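Local coordinates for L-Ribose isomerase (Acinetobacter, PDB 4Q0S), which probably interconverts L-ribose and L-ribulose at a metal ion, here cobalt, held inside a cupin barrel, at residues R121-Y126 with K190-R195; C102-I107 with E215-S220; P115-G120 with H197-R202; G131-F136 with L211-V216. One frame throughout, in Å; residues are numbered along the deposited sequence.

Contact 1 (R121-Y126 with K190-R195). With CO (cobalt (II) ion), chain B; RB0 (D-ribitol), chain D; RB0 (D-ribitol), chain C.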
# COMPACT_ATOMS: atom_id res chain seq x y z
N ARG A 121 2.11 2.71 -33.95
CA ARG A 121 0.92 1.94 -33.58
C ARG A 121 0.48 1.98 -32.11
O ARG A 121 -0.72 1.93 -31.82
CB ARG A 121 1.15 0.48 -33.98
CG ARG A 121 1.82 0.32 -35.34
CD ARG A 121 2.13 -1.13 -35.65
NE ARG A 121 2.90 -1.29 -36.88
CZ ARG A 121 4.13 -0.80 -37.07
NH1 ARG A 121 4.73 -0.10 -36.10
NH2 ARG A 121 4.76 -1.01 -38.21
N LYS A 122 1.43 2.09 -31.19
CA LYS A 122 1.08 2.09 -29.77
C LYS A 122 0.58 3.37 -29.12
O LYS A 122 1.25 4.41 -29.15
CB LYS A 122 2.25 1.55 -28.93
CG LYS A 122 1.92 1.46 -27.43
CD LYS A 122 3.05 0.82 -26.64
CE LYS A 122 4.29 1.69 -26.63
NZ LYS A 122 5.43 1.01 -25.95
N THR A 123 -0.60 3.27 -28.52
CA THR A 123 -1.22 4.36 -27.77
C THR A 123 -1.02 3.98 -26.29
O THR A 123 -1.29 2.84 -25.89
CB THR A 123 -2.73 4.47 -28.08
OG1 THR A 123 -2.91 5.04 -29.38
CG2 THR A 123 -3.42 5.33 -27.03
N GLU A 124 -0.55 4.94 -25.50
CA GLU A 124 -0.28 4.71 -24.07
C GLU A 124 -1.20 5.52 -23.15
O GLU A 124 -1.87 6.46 -23.58
CB GLU A 124 1.17 5.11 -23.74
CG GLU A 124 2.24 4.47 -24.63
CD GLU A 124 3.61 5.11 -24.46
OE1 GLU A 124 3.77 6.02 -23.62
OE2 GLU A 124 4.55 4.70 -25.18
N SER A 125 -1.22 5.13 -21.88
CA SER A 125 -1.98 5.81 -20.84
C SER A 125 -1.09 5.72 -19.60
O SER A 125 -0.44 4.69 -19.38
CB SER A 125 -3.33 5.13 -20.58
OG SER A 125 -3.17 3.93 -19.83
N TYR A 126 -1.06 6.78 -18.80
CA TYR A 126 -0.21 6.80 -17.61
C TYR A 126 -0.97 6.94 -16.31
O TYR A 126 -1.94 7.69 -16.21
CB TYR A 126 0.81 7.95 -17.67
CG TYR A 126 1.53 8.08 -18.99
CD1 TYR A 126 2.19 7.00 -19.55
CD2 TYR A 126 1.56 9.31 -19.66
CE1 TYR A 126 2.87 7.12 -20.76
CE2 TYR A 126 2.24 9.44 -20.87
CZ TYR A 126 2.89 8.35 -21.41
OH TYR A 126 3.54 8.47 -22.62
N LYS A 190 -6.44 9.17 -15.53
CA LYS A 190 -5.51 8.46 -16.39
C LYS A 190 -5.14 9.41 -17.54
O LYS A 190 -6.00 10.13 -18.03
CB LYS A 190 -6.16 7.20 -16.96
CG LYS A 190 -6.32 6.06 -15.96
CD LYS A 190 -5.08 5.18 -15.93
CE LYS A 190 -5.32 3.90 -15.15
NZ LYS A 190 -4.14 2.99 -15.21
N PHE A 191 -3.88 9.40 -17.96
CA PHE A 191 -3.42 10.28 -19.03
C PHE A 191 -3.11 9.51 -20.30
O PHE A 191 -2.25 8.62 -20.31
CB PHE A 191 -2.16 11.03 -18.59
CG PHE A 191 -1.82 12.18 -19.48
CD1 PHE A 191 -2.30 13.46 -19.20
CD2 PHE A 191 -1.04 12.00 -20.62
CE1 PHE A 191 -2.01 14.54 -20.04
CE2 PHE A 191 -0.74 13.07 -21.47
CZ PHE A 191 -1.23 14.34 -21.18
N VAL A 192 -3.79 9.87 -21.39
CA VAL A 192 -3.61 9.20 -22.67
C VAL A 192 -2.61 9.85 -23.62
O VAL A 192 -2.67 11.05 -23.89
CB VAL A 192 -4.97 9.08 -23.42
CG1 VAL A 192 -4.76 8.47 -24.81
CG2 VAL A 192 -5.93 8.22 -22.61
N MET A 193 -1.67 9.05 -24.11
CA MET A 193 -0.68 9.53 -25.06
C MET A 193 -1.00 8.76 -26.35
O MET A 193 -0.62 7.60 -26.49
CB MET A 193 0.74 9.19 -24.59
CG MET A 193 1.85 9.67 -25.53
SD MET A 193 1.82 11.47 -25.81
CE MET A 193 2.08 12.10 -24.12
N HIS A 194 -1.71 9.41 -27.27
CA HIS A 194 -2.07 8.75 -28.52
C HIS A 194 -0.86 8.38 -29.34
O HIS A 194 0.19 9.02 -29.27
CB HIS A 194 -2.99 9.64 -29.37
CG HIS A 194 -4.38 9.77 -28.83
ND1 HIS A 194 -5.18 8.68 -28.58
CD2 HIS A 194 -5.12 10.86 -28.53
CE1 HIS A 194 -6.36 9.09 -28.14
NE2 HIS A 194 -6.35 10.41 -28.10
N ARG A 195 -1.02 7.32 -30.13
CA ARG A 195 0.04 6.87 -31.01
C ARG A 195 0.36 8.02 -31.97
O ARG A 195 -0.46 8.90 -32.19
CB ARG A 195 -0.44 5.66 -31.81
CG ARG A 195 -1.73 5.90 -32.58
CD ARG A 195 -2.09 4.72 -33.46
NE ARG A 195 -2.61 3.59 -32.70
CZ ARG A 195 -3.85 3.51 -32.23
NH1 ARG A 195 -4.70 4.51 -32.44
NH2 ARG A 195 -4.24 2.44 -31.56
CO CO B . 6.27 5.52 -25.54
C1 RB0 D . -8.19 13.51 -19.52
O1 RB0 D . -9.00 13.16 -18.41
C2 RB0 D . -6.73 13.47 -19.10
O2 RB0 D . -6.56 14.31 -17.96
C3 RB0 D . -5.83 13.95 -20.24
O3 RB0 D . -6.14 15.29 -20.57
C4 RB0 D . -5.91 13.08 -21.49
O4 RB0 D . -5.84 11.71 -21.12
C5 RB0 D . -4.76 13.43 -22.42
O5 RB0 D . -4.77 12.57 -23.55
C1 RB0 C . 9.93 3.16 -23.65
O1 RB0 C . 11.16 2.58 -24.06
C2 RB0 C . 8.86 2.09 -23.61
O2 RB0 C . 8.49 1.70 -24.93
C3 RB0 C . 7.63 2.59 -22.82
O3 RB0 C . 6.73 1.51 -22.59
C4 RB0 C . 6.88 3.73 -23.52
O4 RB0 C . 7.20 3.73 -24.91
C5 RB0 C . 7.27 5.07 -22.90
O5 RB0 C . 6.45 6.11 -23.44
O HOH W 1 1.92 6.73 -27.83
O HOH W 2 -5.21 6.42 -29.86
O HOH W 3 -2.21 3.73 -16.93
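The cobalt site of the cupin barrel takes Glu124 from a short antiparallel ladder, where Glu124 faces Met193 and Tyr126 faces Phe191 in hydrogen-bonded pairs. Met193 N meets Glu124 O at 2.7 Å, and Glu124 N returns a bond to Met193 O. On the sheet face carrying Glu124, Tyr126, Phe191 and Met193, Glu124 OE2 binds the cobalt ion at 1.9 Å, while OE1 accepts a bond of 2.7 Å from Tyr126 OH. One oxygen on the metal and one on the phenol fix the rotation of the carboxylate. The Tyr126 ring slants across Met193, with OH 3.5 Å from Met193 CB, and its CD2 lies 3.9 Å from Phe191 CD2. Past the strand end Arg195 curls at chi3 (75°), so that Arg195 NE donates to Arg121 O at 2.7 Å; the acceptor lies close to the guanidinium plane, while NE sits above the plane of the carbonyl. Thr123 OG1 sits over the centre of one guanidinium face. Arg195 NH1 reaches Ala84 O and Asp86 O of the second subunit. Along the outer edge of 190-195, Val192 N donates to O4 of a second ribitol at 2.8 Å, Val192 O accepts from its O5, and the ribitol C5 lies over one face of the Phe191 ring. His117, His119 and Glu124, spaced as HXH(X)4E, fit the first cupin motif.

Contact 2 (C102-I107 with E215-S220). With RB0 (D-ribitol), chain C.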
# COMPACT_ATOMS: atom_id res chain seq x y z
N CYS A 102 -0.86 -4.02 -23.18
CA CYS A 102 0.45 -4.05 -22.56
C CYS A 102 0.44 -3.31 -21.22
O CYS A 102 0.17 -2.11 -21.16
CB CYS A 102 1.48 -3.43 -23.51
SG CYS A 102 3.16 -3.43 -22.87
N ASP A 103 0.73 -4.05 -20.15
CA ASP A 103 0.74 -3.48 -18.80
C ASP A 103 2.17 -3.59 -18.28
O ASP A 103 2.76 -4.66 -18.30
CB ASP A 103 -0.20 -4.28 -17.88
CG ASP A 103 -0.56 -3.54 -16.59
OD1 ASP A 103 0.34 -2.93 -15.98
OD2 ASP A 103 -1.74 -3.58 -16.19
N LYS A 104 2.73 -2.47 -17.83
CA LYS A 104 4.08 -2.46 -17.29
C LYS A 104 4.22 -1.40 -16.21
O LYS A 104 3.41 -0.48 -16.11
CB LYS A 104 5.10 -2.19 -18.38
CG LYS A 104 5.13 -0.74 -18.86
CD LYS A 104 4.85 -0.62 -20.36
CE LYS A 104 3.44 -1.08 -20.70
NZ LYS A 104 3.08 -0.83 -22.14
N LEU A 105 5.25 -1.56 -15.39
CA LEU A 105 5.55 -0.62 -14.33
C LEU A 105 6.86 0.02 -14.76
O LEU A 105 7.80 -0.68 -15.14
CB LEU A 105 5.76 -1.35 -13.00
CG LEU A 105 5.90 -0.42 -11.80
CD1 LEU A 105 4.57 0.31 -11.59
CD2 LEU A 105 6.26 -1.21 -10.54
N MET A 106 6.92 1.34 -14.74
CA MET A 106 8.13 2.03 -15.14
C MET A 106 8.70 2.81 -13.97
O MET A 106 7.98 3.49 -13.24
CB MET A 106 7.84 2.97 -16.31
CG MET A 106 7.18 2.25 -17.48
SD MET A 106 6.96 3.26 -18.95
CE MET A 106 5.72 4.39 -18.42
N ILE A 107 10.00 2.68 -13.77
CA ILE A 107 10.66 3.37 -12.68
C ILE A 107 11.76 4.28 -13.20
O ILE A 107 12.72 3.82 -13.83
CB ILE A 107 11.22 2.37 -11.65
CG1 ILE A 107 10.08 1.46 -11.17
CG2 ILE A 107 11.86 3.11 -10.48
CD1 ILE A 107 10.49 0.46 -10.12
N GLU A 215 1.92 1.81 -16.79
CA GLU A 215 1.51 2.10 -18.15
C GLU A 215 0.59 1.02 -18.68
O GLU A 215 0.88 -0.17 -18.57
CB GLU A 215 2.71 2.23 -19.10
CG GLU A 215 2.28 2.47 -20.55
CD GLU A 215 3.44 2.52 -21.52
OE1 GLU A 215 4.25 3.46 -21.41
OE2 GLU A 215 3.54 1.63 -22.40
N VAL A 216 -0.54 1.44 -19.24
CA VAL A 216 -1.50 0.54 -19.84
C VAL A 216 -1.60 1.01 -21.28
O VAL A 216 -2.08 2.11 -21.55
CB VAL A 216 -2.88 0.63 -19.14
CG1 VAL A 216 -3.93 -0.11 -19.94
CG2 VAL A 216 -2.79 0.02 -17.75
N SER A 217 -1.13 0.19 -22.21
CA SER A 217 -1.14 0.59 -23.61
C SER A 217 -1.54 -0.56 -24.51
O SER A 217 -1.88 -1.65 -24.04
CB SER A 217 0.25 1.06 -24.01
OG SER A 217 1.12 -0.05 -24.11
N THR A 218 -1.50 -0.30 -25.81
CA THR A 218 -1.81 -1.33 -26.79
C THR A 218 -0.51 -2.13 -26.91
O THR A 218 0.52 -1.73 -26.34
CB THR A 218 -2.23 -0.72 -28.16
OG1 THR A 218 -1.23 0.19 -28.62
CG2 THR A 218 -3.55 0.03 -28.03
N TYR A 219 -0.55 -3.23 -27.65
CA TYR A 219 0.62 -4.11 -27.80
C TYR A 219 1.95 -3.41 -28.05
O TYR A 219 2.04 -2.46 -28.83
CB TYR A 219 0.37 -5.11 -28.92
CG TYR A 219 1.36 -6.25 -28.95
CD1 TYR A 219 1.25 -7.32 -28.07
CD2 TYR A 219 2.41 -6.26 -29.87
CE1 TYR A 219 2.15 -8.38 -28.10
CE2 TYR A 219 3.32 -7.32 -29.92
CZ TYR A 219 3.18 -8.38 -29.03
OH TYR A 219 4.07 -9.43 -29.08
N SER A 220 3.00 -3.91 -27.39
CA SER A 220 4.33 -3.34 -27.54
C SER A 220 5.18 -4.19 -28.51
O SER A 220 5.60 -5.30 -28.18
CB SER A 220 5.01 -3.26 -26.18
OG SER A 220 6.25 -2.59 -26.26
C1 RB0 C . 9.93 3.16 -23.65
O1 RB0 C . 11.16 2.58 -24.06
C2 RB0 C . 8.86 2.09 -23.61
O2 RB0 C . 8.49 1.70 -24.93
C3 RB0 C . 7.63 2.59 -22.82
O3 RB0 C . 6.73 1.51 -22.59
C4 RB0 C . 6.88 3.73 -23.52
O4 RB0 C . 7.20 3.73 -24.91
C5 RB0 C . 7.27 5.07 -22.90
O5 RB0 C . 6.45 6.11 -23.44
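Glu215, Cys102 and Lys104 bury the most surface where strand 102-107 runs antiparallel to 215-217, and all three point to the same face of the sheet. Glu215 and Lys104 form a hydrogen-bonded pair, with Glu215 N 2.8 Å from Lys104 O. Fully extended, with CG opposite the backbone N (chi1 177°), Glu215 stands out from the sheet into the sugar pocket. There Glu215 OE2 accepts a bond of 3.2 Å from ribitol O3. Lys104 instead folds at chi2 and chi3, laying CE 3.2 Å from Glu215 OE2 and turning its amine to the same oxygen in a salt bridge. The exact length of that bridge is doubtful, since NZ is modelled too near Cys102 SG. Met106 flanks the carboxylate from the other strand, its CE 3.5 Å from Glu215 OE1. Cys102 pairs with Ser217 through two backbone bonds, and its CB packs 3.5 Å from Ser217 OG, the hydroxyl that donates to Thr218 O. Beyond it, Cys102 SG rests 3.8 Å from Ser220 CB. Asp103, turned to the opposite face, is bonded to Tyr38 and bridged to Lys190 of the second subunit. Lysine and ribitol share OE2, which would be consistent with the lysine steadying a carboxylate that meets the polyol close to the metal.

Contact 3 (P115-G120 with H197-R202). With CO (cobalt (II) ion), chain B; RB0 (D-ribitol), chain C.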
# COMPACT_ATOMS: atom_id res chain seq x y z
N PRO A 115 13.55 8.99 -22.92
CA PRO A 115 13.79 9.89 -24.06
C PRO A 115 12.71 10.11 -25.13
O PRO A 115 11.83 9.28 -25.34
CB PRO A 115 15.08 9.33 -24.64
CG PRO A 115 14.92 7.87 -24.44
CD PRO A 115 14.41 7.80 -23.01
N PRO A 116 12.79 11.27 -25.81
CA PRO A 116 11.84 11.63 -26.86
C PRO A 116 11.69 10.53 -27.90
O PRO A 116 12.69 10.03 -28.45
CB PRO A 116 12.46 12.89 -27.46
CG PRO A 116 13.02 13.56 -26.26
CD PRO A 116 13.69 12.40 -25.52
N HIS A 117 10.45 10.15 -28.18
CA HIS A 117 10.17 9.13 -29.17
C HIS A 117 8.68 9.12 -29.45
O HIS A 117 7.91 9.80 -28.77
CB HIS A 117 10.60 7.75 -28.65
CG HIS A 117 9.79 7.26 -27.49
ND1 HIS A 117 9.89 7.80 -26.23
CD2 HIS A 117 8.83 6.31 -27.42
CE1 HIS A 117 9.02 7.21 -25.43
NE2 HIS A 117 8.37 6.30 -26.12
N HIS A 118 8.28 8.36 -30.46
CA HIS A 118 6.87 8.25 -30.78
C HIS A 118 6.63 6.86 -31.33
O HIS A 118 7.57 6.19 -31.77
CB HIS A 118 6.41 9.33 -31.78
CG HIS A 118 6.77 9.05 -33.20
ND1 HIS A 118 8.01 9.32 -33.73
CD2 HIS A 118 6.03 8.53 -34.21
CE1 HIS A 118 8.03 8.99 -35.01
NE2 HIS A 118 6.84 8.50 -35.33
N HIS A 119 5.38 6.42 -31.29
CA HIS A 119 5.02 5.10 -31.79
C HIS A 119 4.04 5.23 -32.95
O HIS A 119 3.13 6.05 -32.92
CB HIS A 119 4.36 4.28 -30.67
CG HIS A 119 5.17 4.24 -29.41
ND1 HIS A 119 6.34 3.52 -29.31
CD2 HIS A 119 4.99 4.85 -28.22
CE1 HIS A 119 6.86 3.69 -28.11
NE2 HIS A 119 6.06 4.49 -27.43
N GLY A 120 4.23 4.41 -33.98
CA GLY A 120 3.32 4.46 -35.11
C GLY A 120 2.02 3.76 -34.77
O GLY A 120 0.95 4.17 -35.23
N HIS A 197 2.39 10.40 -31.50
CA HIS A 197 2.72 11.63 -30.80
C HIS A 197 4.07 11.52 -30.12
O HIS A 197 4.34 10.55 -29.41
CB HIS A 197 1.66 11.94 -29.74
CG HIS A 197 0.43 12.56 -30.30
ND1 HIS A 197 0.28 13.92 -30.44
CD2 HIS A 197 -0.69 12.01 -30.81
CE1 HIS A 197 -0.87 14.18 -31.01
NE2 HIS A 197 -1.49 13.04 -31.25
N LEU A 198 4.92 12.51 -30.35
CA LEU A 198 6.23 12.55 -29.72
C LEU A 198 6.04 12.75 -28.22
O LEU A 198 5.23 13.58 -27.80
CB LEU A 198 7.07 13.70 -30.26
CG LEU A 198 7.64 13.59 -31.67
CD1 LEU A 198 8.13 14.96 -32.12
CD2 LEU A 198 8.77 12.56 -31.69
N HIS A 199 6.77 11.99 -27.42
CA HIS A 199 6.67 12.14 -25.98
C HIS A 199 7.92 11.69 -25.26
O HIS A 199 8.73 10.92 -25.80
CB HIS A 199 5.44 11.39 -25.44
CG HIS A 199 5.44 9.92 -25.75
ND1 HIS A 199 5.17 9.42 -27.00
CD2 HIS A 199 5.71 8.85 -24.96
CE1 HIS A 199 5.26 8.10 -26.98
NE2 HIS A 199 5.59 7.73 -25.75
N ALA A 200 8.09 12.21 -24.06
CA ALA A 200 9.21 11.92 -23.19
C ALA A 200 8.74 12.30 -21.79
O ALA A 200 7.76 13.02 -21.63
CB ALA A 200 10.42 12.76 -23.59
N PHE A 201 9.43 11.79 -20.77
CA PHE A 201 9.06 12.13 -19.42
C PHE A 201 10.22 11.89 -18.47
O PHE A 201 11.12 11.10 -18.75
CB PHE A 201 7.82 11.34 -18.99
CG PHE A 201 7.96 9.84 -19.08
CD1 PHE A 201 8.59 9.12 -18.07
CD2 PHE A 201 7.43 9.15 -20.17
CE1 PHE A 201 8.68 7.72 -18.14
CE2 PHE A 201 7.52 7.75 -20.25
CZ PHE A 201 8.15 7.04 -19.23
N ARG A 202 10.20 12.60 -17.34
CA ARG A 202 11.25 12.46 -16.35
C ARG A 202 10.67 12.56 -14.95
O ARG A 202 9.53 12.96 -14.76
CB ARG A 202 12.29 13.58 -16.49
CG ARG A 202 11.79 14.92 -15.94
CD ARG A 202 12.91 15.95 -15.75
NE ARG A 202 12.42 17.13 -15.04
CZ ARG A 202 13.19 18.15 -14.66
NH1 ARG A 202 14.50 18.14 -14.92
NH2 ARG A 202 12.66 19.18 -14.01
CO CO B . 6.27 5.52 -25.54
C1 RB0 C . 9.93 3.16 -23.65
O1 RB0 C . 11.16 2.58 -24.06
C2 RB0 C . 8.86 2.09 -23.61
O2 RB0 C . 8.49 1.70 -24.93
C3 RB0 C . 7.63 2.59 -22.82
O3 RB0 C . 6.73 1.51 -22.59
C4 RB0 C . 6.88 3.73 -23.52
O4 RB0 C . 7.20 3.73 -24.91
C5 RB0 C . 7.27 5.07 -22.90
O5 RB0 C . 6.45 6.11 -23.44
O HOH W 4 3.46 7.95 -29.92
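His117 and His199, an antiparallel hydrogen-bonded pair, bring histidines of the first and second cupin motifs onto one cobalt ion. This side of the contact is dense. His117 NE2 binds the metal at 2.3 Å, and His199 NE2 at the same length. The rings are oblique, their planes 55° apart, with His199 CE1 over one face of the His117 ring. His119 closes the trio with NE2 2.2 Å from the cobalt ion, its CD2 at the edge of the His199 ring and 3.5 Å from His199 CE1. Glu124 and two ribitol oxygens, O4 and O5, complete the six ligands. Both strand histidines have CG tucked between the backbone N and the carbonyl carbon (chi1 67° and 58°), which swings each ring back beside its own chain. There a second shell holds it: His117 ND1 donates to Pro115 O at 2.6 Å, and His199 ND1 to His197 O, each acceptor close to the ring plane. His119 ND1 is held by Asp242 O. Phe201 brings CE2 to 3.7 Å from ribitol O5. Water 4 links His119 N to His197 O. The other side, nearer solvent, is looser. His118 and Leu198 are partly exposed and meet at an oblique angle, with few atoms touching, and a bound cobalt hexammine lies about 6 Å from the His118 side chain. Between His118 and Leu198 the closest side-chain atoms are His118 ND1 and Leu198 CD2, 3.9 Å apart, and that nitrogen is buried without a polar partner in the model.

Contact 4 (G131-F136 with L211-V216); sequences GEMEVF and LVVREV. With RB0 (D-ribitol), chain C.
Met133 slants across Leu211 and meets Val213 at about a right angle, so one extended side chain serves two residues of the facing strand. Met133 CB lies 3.7 Å from Leu211 CD2. The first torsion of Met133 (chi1 176°) points CG away from the backbone N, and the chain runs straight on to carry the sulfur to Val213, where Met133 SD is 3.9 Å from Val213 CG2 and slightly farther from CG1. Leu211 splits its two methyls: CD2 goes to the methionine, while CD1 turns to the backbone and approaches Glu132 O at 3.5 Å. That carbonyl oxygen is buried under the methyl and has no polar partner in the model. No hydrogen bond joins the segments, which belong to the two different sheets of the cupin barrel; strands 132-136 and 211-216 cross at 76° with their axes 6.8 Å apart. Within the two segments the backbones come nearest at Gly131, whose CA is 4.6 Å from Leu211 CA; it has a positive phi (80°) and sits between strands 124-130 and 132-137. Tyr126 and Leu184 also pack on Met133, from the neighbouring strands of the two sheets. Glu132 turns away from strand 211-216 and pairs its carboxylate with Arg183. The Met133 side chain is about 9 Å from the cobalt ion.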
# COMPACT_ATOMS: atom_id res chain seq x y z
N GLY A 131 5.70 9.35 -6.59
CA GLY A 131 6.46 10.45 -7.15
C GLY A 131 5.60 11.27 -8.08
O GLY A 131 4.37 11.23 -7.99
N GLU A 132 6.23 12.03 -8.97
CA GLU A 132 5.49 12.86 -9.92
C GLU A 132 6.12 12.68 -11.28
O GLU A 132 7.32 12.49 -11.40
CB GLU A 132 5.52 14.33 -9.50
CG GLU A 132 5.09 14.54 -8.06
CD GLU A 132 4.42 15.89 -7.81
OE1 GLU A 132 4.76 16.87 -8.51
OE2 GLU A 132 3.57 15.96 -6.91
N MET A 133 5.29 12.75 -12.30
CA MET A 133 5.76 12.56 -13.65
C MET A 133 5.64 13.81 -14.50
O MET A 133 4.55 14.38 -14.64
CB MET A 133 4.98 11.40 -14.27
CG MET A 133 5.28 11.11 -15.72
SD MET A 133 4.07 9.94 -16.34
CE MET A 133 5.02 9.09 -17.62
N GLU A 134 6.77 14.24 -15.06
CA GLU A 134 6.77 15.41 -15.92
C GLU A 134 6.85 14.90 -17.35
O GLU A 134 7.86 14.32 -17.77
CB GLU A 134 7.95 16.33 -15.59
CG GLU A 134 7.74 17.09 -14.29
CD GLU A 134 8.79 18.16 -14.03
OE1 GLU A 134 8.40 19.32 -13.79
OE2 GLU A 134 9.99 17.85 -14.06
N VAL A 135 5.76 15.10 -18.08
CA VAL A 135 5.65 14.65 -19.45
C VAL A 135 5.84 15.81 -20.42
O VAL A 135 5.30 16.90 -20.24
CB VAL A 135 4.26 14.01 -19.72
CG1 VAL A 135 4.24 13.33 -21.08
CG2 VAL A 135 3.94 13.00 -18.62
N PHE A 136 6.65 15.56 -21.45
CA PHE A 136 6.92 16.55 -22.48
C PHE A 136 6.40 15.87 -23.73
O PHE A 136 6.68 14.70 -23.97
CB PHE A 136 8.43 16.80 -22.57
CG PHE A 136 9.07 17.08 -21.24
CD1 PHE A 136 8.97 18.34 -20.65
CD2 PHE A 136 9.74 16.07 -20.55
CE1 PHE A 136 9.52 18.59 -19.39
CE2 PHE A 136 10.29 16.31 -19.29
CZ PHE A 136 10.18 17.58 -18.71
N LEU A 211 10.31 7.94 -9.62
CA LEU A 211 9.00 8.07 -10.22
C LEU A 211 8.58 6.64 -10.57
O LEU A 211 9.34 5.90 -11.19
CB LEU A 211 9.07 8.90 -11.51
CG LEU A 211 7.88 8.70 -12.46
CD1 LEU A 211 6.59 9.10 -11.75
CD2 LEU A 211 8.08 9.54 -13.74
N VAL A 212 7.39 6.25 -10.15
CA VAL A 212 6.89 4.91 -10.46
C VAL A 212 5.57 5.13 -11.19
O VAL A 212 4.65 5.75 -10.66
CB VAL A 212 6.65 4.07 -9.18
CG1 VAL A 212 6.21 2.64 -9.57
CG2 VAL A 212 7.92 4.00 -8.36
N VAL A 213 5.50 4.62 -12.41
CA VAL A 213 4.30 4.79 -13.23
C VAL A 213 3.80 3.49 -13.83
O VAL A 213 4.57 2.67 -14.32
CB VAL A 213 4.56 5.77 -14.40
CG1 VAL A 213 3.26 6.02 -15.19
CG2 VAL A 213 5.12 7.08 -13.87
N ARG A 214 2.49 3.31 -13.79
CA ARG A 214 1.88 2.13 -14.36
C ARG A 214 1.42 2.51 -15.78
O ARG A 214 0.65 3.46 -15.95
CB ARG A 214 0.69 1.70 -13.50
CG ARG A 214 -0.03 0.46 -13.98
CD ARG A 214 -1.24 0.18 -13.10
NE ARG A 214 -0.90 -0.40 -11.79
CZ ARG A 214 -1.01 -1.69 -11.50
NH1 ARG A 214 -0.68 -2.14 -10.30
NH2 ARG A 214 -1.47 -2.53 -12.42
N GLU A 215 1.92 1.81 -16.79
CA GLU A 215 1.51 2.10 -18.15
C GLU A 215 0.59 1.02 -18.68
O GLU A 215 0.88 -0.17 -18.57
CB GLU A 215 2.71 2.23 -19.10
CG GLU A 215 2.28 2.47 -20.55
CD GLU A 215 3.44 2.52 -21.52
OE1 GLU A 215 4.25 3.46 -21.41
OE2 GLU A 215 3.54 1.63 -22.40
N VAL A 216 -0.54 1.44 -19.24
CA VAL A 216 -1.50 0.54 -19.84
C VAL A 216 -1.60 1.01 -21.28
O VAL A 216 -2.08 2.11 -21.55
CB VAL A 216 -2.88 0.63 -19.14
CG1 VAL A 216 -3.93 -0.11 -19.94
CG2 VAL A 216 -2.79 0.02 -17.75
C1 RB0 C . 9.93 3.16 -23.65
O1 RB0 C . 11.16 2.58 -24.06
C2 RB0 C . 8.86 2.09 -23.61
O2 RB0 C . 8.49 1.70 -24.93
C3 RB0 C . 7.63 2.59 -22.82
O3 RB0 C . 6.73 1.51 -22.59
C4 RB0 C . 6.88 3.73 -23.52
O4 RB0 C . 7.20 3.73 -24.91
C5 RB0 C . 7.27 5.07 -22.90
O5 RB0 C . 6.45 6.11 -23.44

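How the contacts relate
From the N terminus, strand 101-108 opens the loop that contact 2 closes with 215-220. Inside it, 115-120 waits for 197-202 in contact 3, and within that loop 121-126 pairs with 190-195 in contact 1. Contacts 2, 3 and 1 are thus nested. Contact 4 breaks the pattern: 131-136 begins inside the loops of contacts 1 and 3 but meets 211-216 beyond them, crossing both and ending on the strand contact 2 uses. Contacts 1 and 2 tie strands within the six-stranded sheet and contact 3 strands of the five-stranded one, while contact 4 joins the two sheets. Contacts 1 and 3 share the cobalt ion.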